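Endo-1,4-beta-mannanase (Eisenia fetida, PDB 5Y6T) probably hydrolyses internal beta-1,4-mannosidic linkages of mannan polysaccharides, as a cold-adapted endo-acting member of glycoside hydrolase family 5. Local coordinates at residues 119-124 against 164-169; 130-135 against 202-207; 170-175 against 183-188; 71-76 against 123-128. All coordinates share one frame; numbering follows the deposited sequence.

Interaction 1: residues 119-124 against 164-169; sequences NGATTP and VMNEPE
Asn119 and Asn166 are paired on neighbouring parallel strands, with CA atoms 4.9 Å apart, and their side chains run side by side onto the same face of the sheet. Each holds CG anti to its own backbone N (chi1 -166° and 176°), which sets amide beside amide with the planes 38° apart. ND2 of Asn166 gives OD1 of Asn119 a nearly straight hydrogen bond of 2.9 Å; the acceptor lies close to the Asn166 amide plane, while the donor is tilted from the Asn119 carbonyl plane. From the other face of that carbonyl comes the backbone N of Ala121, 3.0 Å from Asn119 OD1, closing an Asx turn. Asparagine suits this place because its short amide can fold back on its own chain and still accept across the sheet, and the two bonds restrain its rotation. Gly120 N continues the pairing with a 2.8 Å bond to Asn166 O. Lacking a side chain, Gly120 lets the backbones close in, while Met165 CG covers its N; Gly120 O and Glu167 O come close as two acceptors and do not bond. Ala121 CB touches both Asn166 ND2 and Glu167 OE1. Several other polar atoms have partners elsewhere: Asn119 ND2 with Tyr34 OH, Asn119 O with Tyr128 OH, Asn166 OD1 with Arg67 and Glu167 OE2 with His266. A Tris molecule, probably from the crystallisation liquor, hydrogen-bonds to Asn166 ND2 and Glu167 OE2. Asn-Glu-Pro after the fourth barrel strand is the GH5 signature whose glutamate is, in relatives, the acid/base; Glu167 is consistent with that role.

Interaction 2: residues 130-135 against 202-207; sequences DLIYDD and QRLQSF
Ile132 and Phe207 mark the closest backbone approach, CA atoms 5.7 Å apart, where the last turn of helix 126-133 meets helix 201-218. The two branches of the isoleucine serve different neighbours. With chi1 at -60°, its CG2 lies anti to the backbone N and packs by Arg203 O and 4.2 Å from Leu204 CD2, leaving CG1 to cover the Phe207 ring. CG1 stands almost exactly over the ring centre, 3.8 Å from the centroid, a CH-pi contact. The flat phenylalanine is used on its rim as well: CE1 touches Leu131 CB at 3.8 Å, and Leu131 O lies at the ring edge. Toward solvent the packing becomes polar. The Arg203 side chain extends to cross Tyr133 at about a right angle, one guanidinium face toward the tyrosine ring; Arg203 has two conformers and this approach is unusually short, so its detail is doubtful. Two waters bridge the segments. One lies 2.6 Å from Ile132 O and 2.7 Å from Arg203 O, linking backbone carbonyls. A second donates to Asp135 OD1 (2.9 Å) and bonds Ser206 OG, whose small hydroxyl suits a water-bridged margin. Helix 135-152 closes the apolar side through Leu138, which touches Phe207. Apolar packing on one side and water bridges on the other here join the outer helices that follow the third and fourth strands of the beta/alpha barrel.

Interaction 3: residues 170-175 against 183-188; sequences GIVSAG and FDTQPL
Thr185 leans its whole side chain on the backbone of Ser173 to Gly175. Its CB lies 3.5 Å from Ser173 O, and at chi1 59° the hydroxyl sits between the backbone N and the carbonyl carbon. From there OG1 donates to Ser173 O over 2.7 Å, in the carbonyl plane and on a lone pair, while it accepts from Val176 N, just beyond the segment. The methyl takes the other branch: CG2 passes 3.6 Å from Ser173 O and reaches toward Val172 CG2 at 4.3 Å. Threonine thus supplies a hydroxyl for the chain and a methyl for the apolar side in one short group. Thr185 O is gripped twice, by Gly175 N at 2.9 Å and by Leu188 N at 3.0 Å, the two donors arriving from opposite faces of the carbonyl plane. Gly175 has positive phi, a conformation that a glycine adopts with ease. The small methyl of Ala174 lets Leu188 CB come to 4.0 Å from Ala174 CB, and Leu188 CD1 meets Val172 CG1. Asp184 prepares the turn: its OD1 accepts from Gln186 N, while OD2 pairs with Asp178 N. Together this Asx turn and a short 3-10 segment shape residues 184-188, and the bonds of Thr185 tie them to 173-175 within the long loop between the fourth barrel strand and helix 201-218, a loop whose Cys182 is disulfide-bonded to Cys248.

Interaction 4: residues 71-76 against 123-128; sequences HCDGGY and TPTSRY
Thr125 has chi1 at 65°, which places OG1 between the backbone N and the carbonyl carbon, where it and the N converge on Asp73 O. Tyr128, with chi1 at 160°, brings its ring edge to that oxygen as well. Thr125 OG1 donates to Asp73 O over 2.8 Å and Thr125 N over a longer 3.3 Å, each in the plane of the Asp73 carbonyl, so one acceptor is held by two bonds from a single residue. Threonine is apt here, since its hydroxyl grips the oxygen while CG2 lies against Gly75 CA at 3.9 Å. CD2 of Tyr128 comes to 3.3 Å from Asp73 O near the ring plane, and CE2 approaches Cys72 O. The carbonyl is presented by a type II' turn from His71 to Gly74, closed by Gly74 N to His71 O at 2.9 Å. An Asx turn continues the bend, with Gly75 N 3.0 Å from Asp73 OD1; aspartate suits a spot where a short carboxylate can reach back to its own chain. Gly74, at positive phi (75°), packs without a side chain beside Tyr128 and Thr125. Tyr128 itself stacks on Trp118 of the third barrel strand. The contact therefore sets the turn at the end of strand 65-72 against the start of helix 126-133, for which Thr125 is the N-cap residue, with strand 112-119, paired with strand 65-72, leading into the loop that carries Thr123 to Thr125.

Interactions 1 and 4 share Thr123 and Pro124, and Tyr128 OH of interaction 4 lies 2.7 Å from Asn119 O of interaction 1, a probable hydrogen bond. Met165 carries interaction 1 into the helix layer: its CE is 3.4 Å from Phe207 CE2 of interaction 2. Interaction 3 is nested within the chain loop closed by interaction 2, and Leu204 CD1 meets Val172 CB at 3.6 Å. Ile171 of 170-175 touches both Gly120 and Pro124. Through the Tris bonds of Asn166 and Glu167, interaction 1 lies at a pocket that is probably the active site; interactions 2, 3 and 4 each touch it, their centres about 12, 14 and 10 Å from its own.

Interaction 1: residues 119-124 against 164-169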
loop_
_atom_site.group_PDB
_atom_site.type_symbol
_atom_site.label_atom_id
_atom_site.label_comp_id
_atom_site.label_asym_id
_atom_site.label_seq_id
_atom_site.Cartn_x
_atom_site.Cartn_y
_atom_site.Cartn_z
ATOM N N ASN A 119 2.030 6.386 -7.222
ATOM C CA ASN A 119 1.166 5.493 -8.021
ATOM C C ASN A 119 1.795 4.975 -9.273
ATOM O O ASN A 119 2.396 5.715 -10.053
ATOM C CB ASN A 119 -0.156 6.235 -8.365
ATOM C CG ASN A 119 -1.243 5.294 -8.888
ATOM O OD1 ASN A 119 -1.189 4.101 -8.688
ATOM N ND2 ASN A 119 -2.215 5.860 -9.604
ATOM N N GLY A 120 1.769 3.660 -9.374
ATOM C CA GLY A 120 2.191 2.884 -10.490
ATOM C C GLY A 120 1.105 2.449 -11.468
ATOM O O GLY A 120 1.401 1.800 -12.454
ATOM N N ALA A 121 -0.145 2.754 -11.147
ATOM C CA ALA A 121 -1.307 2.344 -11.929
ATOM C C ALA A 121 -1.711 3.392 -12.980
ATOM O O ALA A 121 -2.641 3.167 -13.785
ATOM C CB ALA A 121 -2.450 1.976 -10.980
ATOM N N THR A 122 -1.025 4.543 -12.965
ATOM C CA THR A 122 -1.201 5.536 -14.018
ATOM C C THR A 122 0.160 5.964 -14.515
ATOM O O THR A 122 1.176 5.753 -13.874
ATOM C CB THR A 122 -1.933 6.778 -13.514
ATOM O OG1 THR A 122 -1.231 7.352 -12.387
ATOM C CG2 THR A 122 -3.433 6.411 -13.135
ATOM N N THR A 123 0.193 6.594 -15.658
ATOM C CA THR A 123 1.426 6.964 -16.243
ATOM C C THR A 123 2.036 8.122 -15.399
ATOM O O THR A 123 1.372 9.147 -15.147
ATOM C CB THR A 123 1.198 7.456 -17.670
ATOM O OG1 THR A 123 0.580 6.411 -18.427
ATOM C CG2 THR A 123 2.529 7.797 -18.335
ATOM N N PRO A 124 3.309 8.003 -15.060
ATOM C CA PRO A 124 3.916 9.082 -14.299
ATOM C C PRO A 124 4.078 10.404 -15.027
ATOM O O PRO A 124 4.334 10.394 -16.251
ATOM C CB PRO A 124 5.353 8.548 -14.006
ATOM C CG PRO A 124 5.246 7.102 -14.122
ATOM C CD PRO A 124 4.183 6.809 -15.137
ATOM N N VAL A 164 5.750 2.370 -0.668
ATOM C CA VAL A 164 6.366 3.225 -1.644
ATOM C C VAL A 164 5.513 3.486 -2.858
ATOM O O VAL A 164 5.530 4.602 -3.343
ATOM C CB VAL A 164 7.828 2.764 -2.016
ATOM C CG1 VAL A 164 8.393 3.559 -3.195
ATOM C CG2 VAL A 164 8.713 2.908 -0.776
ATOM N N MET A 165 4.972 2.420 -3.429
ATOM C CA MET A 165 4.289 2.511 -4.706
ATOM C C MET A 165 3.126 1.575 -4.859
ATOM O O MET A 165 3.266 0.369 -4.677
ATOM C CB MET A 165 5.265 2.313 -5.842
ATOM C CG MET A 165 4.609 2.551 -7.191
ATOM S SD MET A 165 5.672 2.153 -8.594
ATOM C CE MET A 165 6.978 3.396 -8.481
ATOM N N ASN A 166 1.952 2.116 -5.177
ATOM C CA ASN A 166 0.842 1.277 -5.573
ATOM C C ASN A 166 1.052 0.618 -6.925
ATOM O O ASN A 166 1.287 1.327 -7.879
ATOM C CB ASN A 166 -0.406 2.121 -5.657
ATOM C CG ASN A 166 -1.583 1.318 -6.155
ATOM O OD1 ASN A 166 -2.037 0.401 -5.468
ATOM N ND2 ASN A 166 -2.092 1.675 -7.355
ATOM N N GLU A 167 0.913 -0.707 -7.004
ATOM C CA GLU A 167 0.926 -1.430 -8.306
ATOM C C GLU A 167 2.057 -0.981 -9.249
ATOM O O GLU A 167 1.817 -0.505 -10.336
ATOM C CB GLU A 167 -0.438 -1.278 -8.968
ATOM C CG GLU A 167 -1.538 -1.897 -8.105
ATOM C CD GLU A 167 -2.915 -1.949 -8.747
ATOM O OE1 GLU A 167 -3.084 -1.356 -9.875
ATOM O OE2 GLU A 167 -3.794 -2.604 -8.148
ATOM N N PRO A 168 3.316 -1.254 -8.903
ATOM C CA PRO A 168 4.413 -0.967 -9.815
ATOM C C PRO A 168 4.254 -1.632 -11.138
ATOM O O PRO A 168 4.809 -1.168 -12.131
ATOM C CB PRO A 168 5.634 -1.523 -9.090
ATOM C CG PRO A 168 5.249 -1.583 -7.638
ATOM C CD PRO A 168 3.786 -1.881 -7.642
ATOM N N GLU A 169 3.530 -2.744 -11.168
ATOM C CA GLU A 169 3.391 -3.494 -12.409
ATOM C C GLU A 169 2.595 -2.768 -13.444
ATOM O O GLU A 169 2.651 -3.108 -14.636
ATOM C CB GLU A 169 2.794 -4.863 -12.127
ATOM C CG GLU A 169 3.535 -5.614 -11.062
ATOM C CD GLU A 169 3.146 -5.258 -9.629
ATOM O OE1 GLU A 169 2.051 -4.646 -9.441
ATOM O OE2 GLU A 169 3.916 -5.632 -8.741
#

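Interaction 2: residues 130-135 against 202-207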
loop_
_atom_site.group_PDB
_atom_site.type_symbol
_atom_site.label_atom_id
_atom_site.label_comp_id
_atom_site.label_asym_id
_atom_site.label_seq_id
_atom_site.Cartn_x
_atom_site.Cartn_y
_atom_site.Cartn_z
ATOM N N ASP A 130 11.437 10.740 -13.804
ATOM C CA ASP A 130 12.868 11.016 -13.721
ATOM C C ASP A 130 13.469 10.594 -12.360
ATOM O O ASP A 130 14.655 10.229 -12.363
ATOM C CB ASP A 130 13.143 12.498 -13.964
ATOM C CG ASP A 130 13.000 12.897 -15.457
ATOM O OD1 ASP A 130 12.776 12.032 -16.356
ATOM O OD2 ASP A 130 12.968 14.127 -15.703
ATOM N N LEU A 131 12.675 10.557 -11.277
ATOM C CA LEU A 131 13.175 10.002 -9.993
ATOM C C LEU A 131 13.497 8.520 -10.090
ATOM O O LEU A 131 14.349 8.023 -9.351
ATOM C CB LEU A 131 12.223 10.216 -8.889
ATOM C CG LEU A 131 11.825 11.655 -8.561
ATOM C CD1 LEU A 131 10.899 11.683 -7.374
ATOM C CD2 LEU A 131 13.072 12.533 -8.373
ATOM N N ILE A 132 12.781 7.821 -10.954
ATOM C CA ILE A 132 13.002 6.383 -11.149
ATOM C C ILE A 132 14.250 6.110 -11.918
ATOM O O ILE A 132 14.870 5.039 -11.801
ATOM C CB ILE A 132 11.754 5.758 -11.828
ATOM C CG1 ILE A 132 10.486 5.949 -10.972
ATOM C CG2 ILE A 132 11.963 4.267 -12.011
ATOM C CD1 ILE A 132 9.184 5.573 -11.645
ATOM N N TYR A 133 14.627 7.030 -12.780
ATOM C CA TYR A 133 15.785 6.897 -13.637
ATOM C C TYR A 133 17.050 7.626 -13.193
ATOM O O TYR A 133 18.124 7.365 -13.714
ATOM C CB TYR A 133 15.485 7.336 -15.057
ATOM C CG TYR A 133 14.676 6.345 -15.837
ATOM C CD1 TYR A 133 13.293 6.319 -15.727
ATOM C CD2 TYR A 133 15.276 5.427 -16.676
ATOM C CE1 TYR A 133 12.525 5.419 -16.458
ATOM C CE2 TYR A 133 14.499 4.503 -17.390
ATOM C CZ TYR A 133 13.115 4.539 -17.286
ATOM O OH TYR A 133 12.324 3.610 -18.019
ATOM N N ASP A 134 16.957 8.597 -12.306
ATOM C CA ASP A 134 18.143 9.403 -11.988
ATOM C C ASP A 134 18.311 9.402 -10.453
ATOM O O ASP A 134 17.581 10.072 -9.689
ATOM C CB ASP A 134 17.911 10.791 -12.587
ATOM C CG ASP A 134 19.000 11.799 -12.265
ATOM O OD1 ASP A 134 19.750 11.620 -11.299
ATOM O OD2 ASP A 134 19.073 12.795 -13.021
ATOM N N ASP A 135 19.278 8.627 -9.981
ATOM C CA ASP A 135 19.518 8.498 -8.563
ATOM C C ASP A 135 19.853 9.800 -7.866
ATOM O O ASP A 135 19.619 9.939 -6.678
ATOM C CB ASP A 135 20.629 7.467 -8.324
ATOM C CG ASP A 135 20.109 6.023 -8.397
ATOM O OD1 ASP A 135 18.849 5.806 -8.392
ATOM O OD2 ASP A 135 20.956 5.081 -8.428
ATOM N N GLN A 202 13.981 -3.770 -12.914
ATOM C CA GLN A 202 15.114 -3.391 -12.067
ATOM C C GLN A 202 15.045 -1.959 -11.561
ATOM O O GLN A 202 15.412 -1.719 -10.369
ATOM C CB GLN A 202 16.416 -3.629 -12.790
ATOM C CG GLN A 202 17.635 -3.299 -11.942
ATOM C CD GLN A 202 18.149 -1.897 -12.052
ATOM O OE1 GLN A 202 18.004 -1.227 -13.102
ATOM N NE2 GLN A 202 18.784 -1.439 -10.976
ATOM N N ARG A 203 14.576 -0.997 -12.403
ATOM C CA ARG A 203 14.505 0.397 -11.971
ATOM C C ARG A 203 13.396 0.619 -10.921
ATOM O O ARG A 203 13.575 1.398 -9.975
ATOM C CB ARG A 203 14.340 1.328 -13.168
ATOM C CG ARG A 203 15.524 1.314 -14.118
ATOM C CD ARG A 203 15.383 2.453 -15.106
ATOM N NE ARG A 203 16.521 2.642 -16.022
ATOM C CZ ARG A 203 17.609 3.374 -15.744
ATOM N NH1 ARG A 203 17.767 3.965 -14.568
ATOM N NH2 ARG A 203 18.532 3.541 -16.669
ATOM N N LEU A 204 12.278 -0.118 -11.072
ATOM C CA LEU A 204 11.172 -0.051 -10.105
ATOM C C LEU A 204 11.595 -0.613 -8.770
ATOM O O LEU A 204 11.363 0.006 -7.704
ATOM C CB LEU A 204 9.933 -0.750 -10.614
ATOM C CG LEU A 204 9.382 -0.112 -11.907
ATOM C CD1 LEU A 204 8.227 -0.952 -12.455
ATOM C CD2 LEU A 204 8.918 1.328 -11.700
ATOM N N GLN A 205 12.202 -1.799 -8.821
ATOM C CA GLN A 205 12.773 -2.373 -7.620
ATOM C C GLN A 205 13.789 -1.503 -6.925
ATOM O O GLN A 205 13.806 -1.427 -5.687
ATOM C CB GLN A 205 13.377 -3.761 -7.883
ATOM C CG GLN A 205 12.366 -4.840 -8.280
ATOM C CD GLN A 205 13.064 -6.009 -8.970
ATOM O OE1 GLN A 205 13.944 -5.835 -9.854
ATOM N NE2 GLN A 205 12.620 -7.208 -8.659
ATOM N N SER A 206 14.721 -0.937 -7.698
ATOM C CA SER A 206 15.727 -0.020 -7.113
ATOM C C SER A 206 15.060 1.161 -6.402
ATOM O O SER A 206 15.417 1.495 -5.292
ATOM C CB SER A 206 16.714 0.408 -8.214
ATOM O OG SER A 206 17.724 1.239 -7.641
ATOM N N PHE A 207 14.066 1.771 -7.073
ATOM C CA PHE A 207 13.285 2.932 -6.570
ATOM C C PHE A 207 12.641 2.550 -5.228
ATOM O O PHE A 207 12.737 3.286 -4.265
ATOM C CB PHE A 207 12.266 3.341 -7.665
ATOM C CG PHE A 207 11.402 4.545 -7.361
ATOM C CD1 PHE A 207 11.915 5.834 -7.477
ATOM C CD2 PHE A 207 10.072 4.398 -7.112
ATOM C CE1 PHE A 207 11.099 6.926 -7.342
ATOM C CE2 PHE A 207 9.226 5.497 -6.994
ATOM C CZ PHE A 207 9.777 6.771 -7.053
HETATM O O HOH W 1 15.177 3.573 -9.714
HETATM O O HOH W 2 16.881 3.748 -7.823
#

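Interaction 3: residues 170-175 against 183-188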
loop_
_atom_site.group_PDB
_atom_site.type_symbol
_atom_site.label_atom_id
_atom_site.label_comp_id
_atom_site.label_asym_id
_atom_site.label_seq_id
_atom_site.Cartn_x
_atom_site.Cartn_y
_atom_site.Cartn_z
ATOM N N GLY A 170 1.836 -1.753 -13.028
ATOM C CA GLY A 170 1.219 -0.857 -14.032
ATOM C C GLY A 170 2.176 -0.142 -14.931
ATOM O O GLY A 170 1.811 0.147 -16.083
ATOM N N ILE A 171 3.425 0.081 -14.490
ATOM C CA ILE A 171 4.343 0.872 -15.264
ATOM C C ILE A 171 5.551 0.057 -15.696
ATOM O O ILE A 171 6.568 0.632 -16.087
ATOM C CB ILE A 171 4.742 2.158 -14.530
ATOM C CG1 ILE A 171 5.277 1.923 -13.105
ATOM C CG2 ILE A 171 3.545 3.108 -14.576
ATOM C CD1 ILE A 171 5.704 3.218 -12.403
ATOM N N VAL A 172 5.496 -1.267 -15.522
ATOM C CA VAL A 172 6.641 -2.141 -15.817
ATOM C C VAL A 172 6.570 -2.706 -17.225
ATOM O O VAL A 172 5.511 -2.921 -17.787
ATOM C CB VAL A 172 6.785 -3.291 -14.808
ATOM C CG1 VAL A 172 5.805 -4.428 -15.077
ATOM C CG2 VAL A 172 8.222 -3.838 -14.765
ATOM N N SER A 173 7.772 -2.935 -17.769
ATOM C CA SER A 173 7.923 -3.630 -19.001
ATOM C C SER A 173 7.813 -5.120 -18.752
ATOM O O SER A 173 8.720 -5.765 -18.190
ATOM C CB SER A 173 9.271 -3.242 -19.620
ATOM O OG SER A 173 9.270 -3.709 -20.971
ATOM N N ALA A 174 6.661 -5.623 -19.114
ATOM C CA ALA A 174 6.290 -7.042 -18.881
ATOM C C ALA A 174 6.735 -7.935 -20.022
ATOM O O ALA A 174 6.827 -7.511 -21.153
ATOM C CB ALA A 174 4.799 -7.160 -18.629
ATOM N N GLY A 175 6.972 -9.221 -19.766
ATOM C CA GLY A 175 7.306 -10.141 -20.848
ATOM C C GLY A 175 8.736 -10.005 -21.371
ATOM O O GLY A 175 8.980 -10.239 -22.548
ATOM N N PHE A 183 14.919 -9.636 -12.315
ATOM C CA PHE A 183 14.589 -8.550 -13.292
ATOM C C PHE A 183 13.844 -9.077 -14.499
ATOM O O PHE A 183 13.383 -8.311 -15.315
ATOM C CB PHE A 183 15.899 -7.856 -13.748
ATOM C CG PHE A 183 16.775 -7.407 -12.648
ATOM C CD1 PHE A 183 16.333 -7.143 -11.371
ATOM C CD2 PHE A 183 18.115 -7.250 -12.894
ATOM C CE1 PHE A 183 17.194 -6.770 -10.373
ATOM C CE2 PHE A 183 18.997 -6.839 -11.912
ATOM C CZ PHE A 183 18.530 -6.642 -10.618
ATOM N N ASP A 184 13.683 -10.372 -14.574
ATOM C CA ASP A 184 13.082 -11.049 -15.705
ATOM C C ASP A 184 11.581 -10.999 -15.469
ATOM O O ASP A 184 11.078 -11.503 -14.473
ATOM C CB ASP A 184 13.627 -12.477 -15.782
ATOM C CG ASP A 184 12.963 -13.285 -16.888
ATOM O OD1 ASP A 184 11.730 -13.374 -16.900
ATOM O OD2 ASP A 184 13.706 -13.855 -17.725
ATOM N N THR A 185 10.837 -10.409 -16.406
ATOM C CA THR A 185 9.392 -10.316 -16.350
ATOM C C THR A 185 8.579 -11.245 -17.302
ATOM O O THR A 185 7.415 -11.000 -17.545
ATOM C CB THR A 185 8.890 -8.880 -16.538
ATOM O OG1 THR A 185 9.338 -8.402 -17.806
ATOM C CG2 THR A 185 9.445 -7.944 -15.422
ATOM N N GLN A 186 9.213 -12.315 -17.752
ATOM C CA GLN A 186 8.507 -13.337 -18.532
ATOM C C GLN A 186 7.332 -13.929 -17.751
ATOM O O GLN A 186 6.276 -14.146 -18.330
ATOM C CB GLN A 186 9.441 -14.389 -19.125
ATOM C CG GLN A 186 10.367 -13.832 -20.186
ATOM C CD GLN A 186 9.659 -13.345 -21.435
ATOM O OE1 GLN A 186 8.425 -13.261 -21.495
ATOM N NE2 GLN A 186 10.449 -13.022 -22.470
ATOM N N PRO A 187 7.438 -14.084 -16.438
ATOM C CA PRO A 187 6.186 -14.558 -15.750
ATOM C C PRO A 187 4.980 -13.639 -15.811
ATOM O O PRO A 187 3.876 -14.085 -15.582
ATOM C CB PRO A 187 6.647 -14.760 -14.289
ATOM C CG PRO A 187 8.119 -14.987 -14.409
ATOM C CD PRO A 187 8.569 -14.084 -15.529
ATOM N N LEU A 188 5.198 -12.370 -16.128
ATOM C CA LEU A 188 4.172 -11.412 -16.374
ATOM C C LEU A 188 3.711 -11.283 -17.834
ATOM O O LEU A 188 2.829 -10.480 -18.110
ATOM C CB LEU A 188 4.592 -9.993 -15.860
ATOM C CG LEU A 188 5.057 -9.984 -14.403
ATOM C CD1 LEU A 188 5.371 -8.583 -13.895
ATOM C CD2 LEU A 188 4.054 -10.683 -13.451
#

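Interaction 4: residues 71-76 against 123-128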
loop_
_atom_site.group_PDB
_atom_site.type_symbol
_atom_site.label_atom_id
_atom_site.label_comp_id
_atom_site.label_asym_id
_atom_site.label_seq_id
_atom_site.Cartn_x
_atom_site.Cartn_y
_atom_site.Cartn_z
ATOM N N HIS A 71 1.342 11.251 -3.149
ATOM C CA HIS A 71 1.817 11.963 -4.335
ATOM C C HIS A 71 1.155 11.503 -5.643
ATOM O O HIS A 71 1.082 12.295 -6.631
ATOM C CB HIS A 71 3.321 11.812 -4.548
ATOM C CG HIS A 71 4.155 12.199 -3.362
ATOM N ND1 HIS A 71 4.064 13.430 -2.753
ATOM C CD2 HIS A 71 5.193 11.565 -2.782
ATOM C CE1 HIS A 71 4.995 13.530 -1.809
ATOM N NE2 HIS A 71 5.688 12.395 -1.801
ATOM N N CYS A 72 0.800 10.225 -5.685
ATOM C CA CYS A 72 0.092 9.638 -6.849
ATOM C C CYS A 72 0.991 9.703 -8.076
ATOM O O CYS A 72 2.081 9.093 -8.092
ATOM C CB CYS A 72 -1.300 10.300 -7.039
ATOM S SG CYS A 72 -2.410 9.972 -5.643
ATOM N N ASP A 73 0.673 10.510 -9.062
ATOM C CA ASP A 73 1.495 10.594 -10.267
ATOM C C ASP A 73 2.508 11.747 -10.232
ATOM O O ASP A 73 3.168 12.001 -11.176
ATOM C CB ASP A 73 0.574 10.800 -11.497
ATOM C CG ASP A 73 -0.256 12.086 -11.396
ATOM O OD1 ASP A 73 -0.101 12.884 -10.484
ATOM O OD2 ASP A 73 -1.080 12.329 -12.256
ATOM N N GLY A 74 2.682 12.389 -9.075
ATOM C CA GLY A 74 3.632 13.508 -8.907
ATOM C C GLY A 74 3.207 14.843 -9.510
ATOM O O GLY A 74 4.024 15.720 -9.677
ATOM N N GLY A 75 1.926 14.946 -9.881
ATOM C CA GLY A 75 1.412 16.132 -10.539
ATOM C C GLY A 75 1.253 17.340 -9.661
ATOM O O GLY A 75 1.302 18.450 -10.172
ATOM N N TYR A 76 1.126 17.152 -8.344
ATOM C CA TYR A 76 0.974 18.253 -7.424
ATOM C C TYR A 76 2.013 18.328 -6.319
ATOM O O TYR A 76 2.448 19.402 -5.992
ATOM C CB TYR A 76 -0.397 18.159 -6.832
ATOM C CG TYR A 76 -0.964 19.337 -6.051
ATOM C CD1 TYR A 76 -1.228 20.585 -6.657
ATOM C CD2 TYR A 76 -1.302 19.181 -4.702
ATOM C CE1 TYR A 76 -1.827 21.587 -5.953
ATOM C CE2 TYR A 76 -1.843 20.199 -3.975
ATOM C CZ TYR A 76 -2.153 21.385 -4.593
ATOM O OH TYR A 76 -2.763 22.385 -3.831
ATOM N N THR A 123 0.193 6.594 -15.658
ATOM C CA THR A 123 1.426 6.964 -16.243
ATOM C C THR A 123 2.036 8.122 -15.399
ATOM O O THR A 123 1.372 9.147 -15.147
ATOM C CB THR A 123 1.198 7.456 -17.670
ATOM O OG1 THR A 123 0.580 6.411 -18.427
ATOM C CG2 THR A 123 2.529 7.797 -18.335
ATOM N N PRO A 124 3.309 8.003 -15.060
ATOM C CA PRO A 124 3.916 9.082 -14.299
ATOM C C PRO A 124 4.078 10.404 -15.027
ATOM O O PRO A 124 4.334 10.394 -16.251
ATOM C CB PRO A 124 5.353 8.548 -14.006
ATOM C CG PRO A 124 5.246 7.102 -14.122
ATOM C CD PRO A 124 4.183 6.809 -15.137
ATOM N N THR A 125 3.969 11.503 -14.292
ATOM C CA THR A 125 4.495 12.771 -14.764
ATOM C C THR A 125 6.020 12.688 -14.961
ATOM O O THR A 125 6.678 11.838 -14.380
ATOM C CB THR A 125 4.170 13.912 -13.825
ATOM O OG1 THR A 125 4.842 13.701 -12.587
ATOM C CG2 THR A 125 2.646 14.076 -13.675
ATOM N N SER A 126 6.591 13.541 -15.804
ATOM C CA SER A 126 7.995 13.426 -16.211
ATOM C C SER A 126 8.925 13.624 -15.008
ATOM O O SER A 126 10.020 12.979 -14.902
ATOM C CB SER A 126 8.308 14.390 -17.396
ATOM O OG SER A 126 8.174 15.741 -16.887
ATOM N N ARG A 127 8.535 14.453 -14.042
ATOM C CA ARG A 127 9.413 14.668 -12.876
ATOM C C ARG A 127 9.467 13.459 -11.995
ATOM O O ARG A 127 10.550 13.112 -11.464
ATOM C CB ARG A 127 9.051 15.884 -12.109
ATOM C CG ARG A 127 9.277 17.237 -12.819
ATOM C CD ARG A 127 10.728 17.449 -13.139
ATOM N NE ARG A 127 10.935 18.881 -13.434
ATOM C CZ ARG A 127 11.957 19.338 -14.111
ATOM N NH1 ARG A 127 12.894 18.561 -14.525
ATOM N NH2 ARG A 127 12.035 20.651 -14.384
ATOM N N TYR A 128 8.349 12.773 -11.868
ATOM C CA TYR A 128 8.302 11.534 -11.089
ATOM C C TYR A 128 9.061 10.415 -11.826
ATOM O O TYR A 128 9.928 9.721 -11.265
ATOM C CB TYR A 128 6.830 11.227 -10.800
ATOM C CG TYR A 128 6.426 9.809 -10.416
ATOM C CD1 TYR A 128 7.243 8.973 -9.742
ATOM C CD2 TYR A 128 5.107 9.356 -10.681
ATOM C CE1 TYR A 128 6.851 7.677 -9.391
ATOM C CE2 TYR A 128 4.677 8.119 -10.325
ATOM C CZ TYR A 128 5.543 7.222 -9.720
ATOM O OH TYR A 128 5.052 5.984 -9.434
#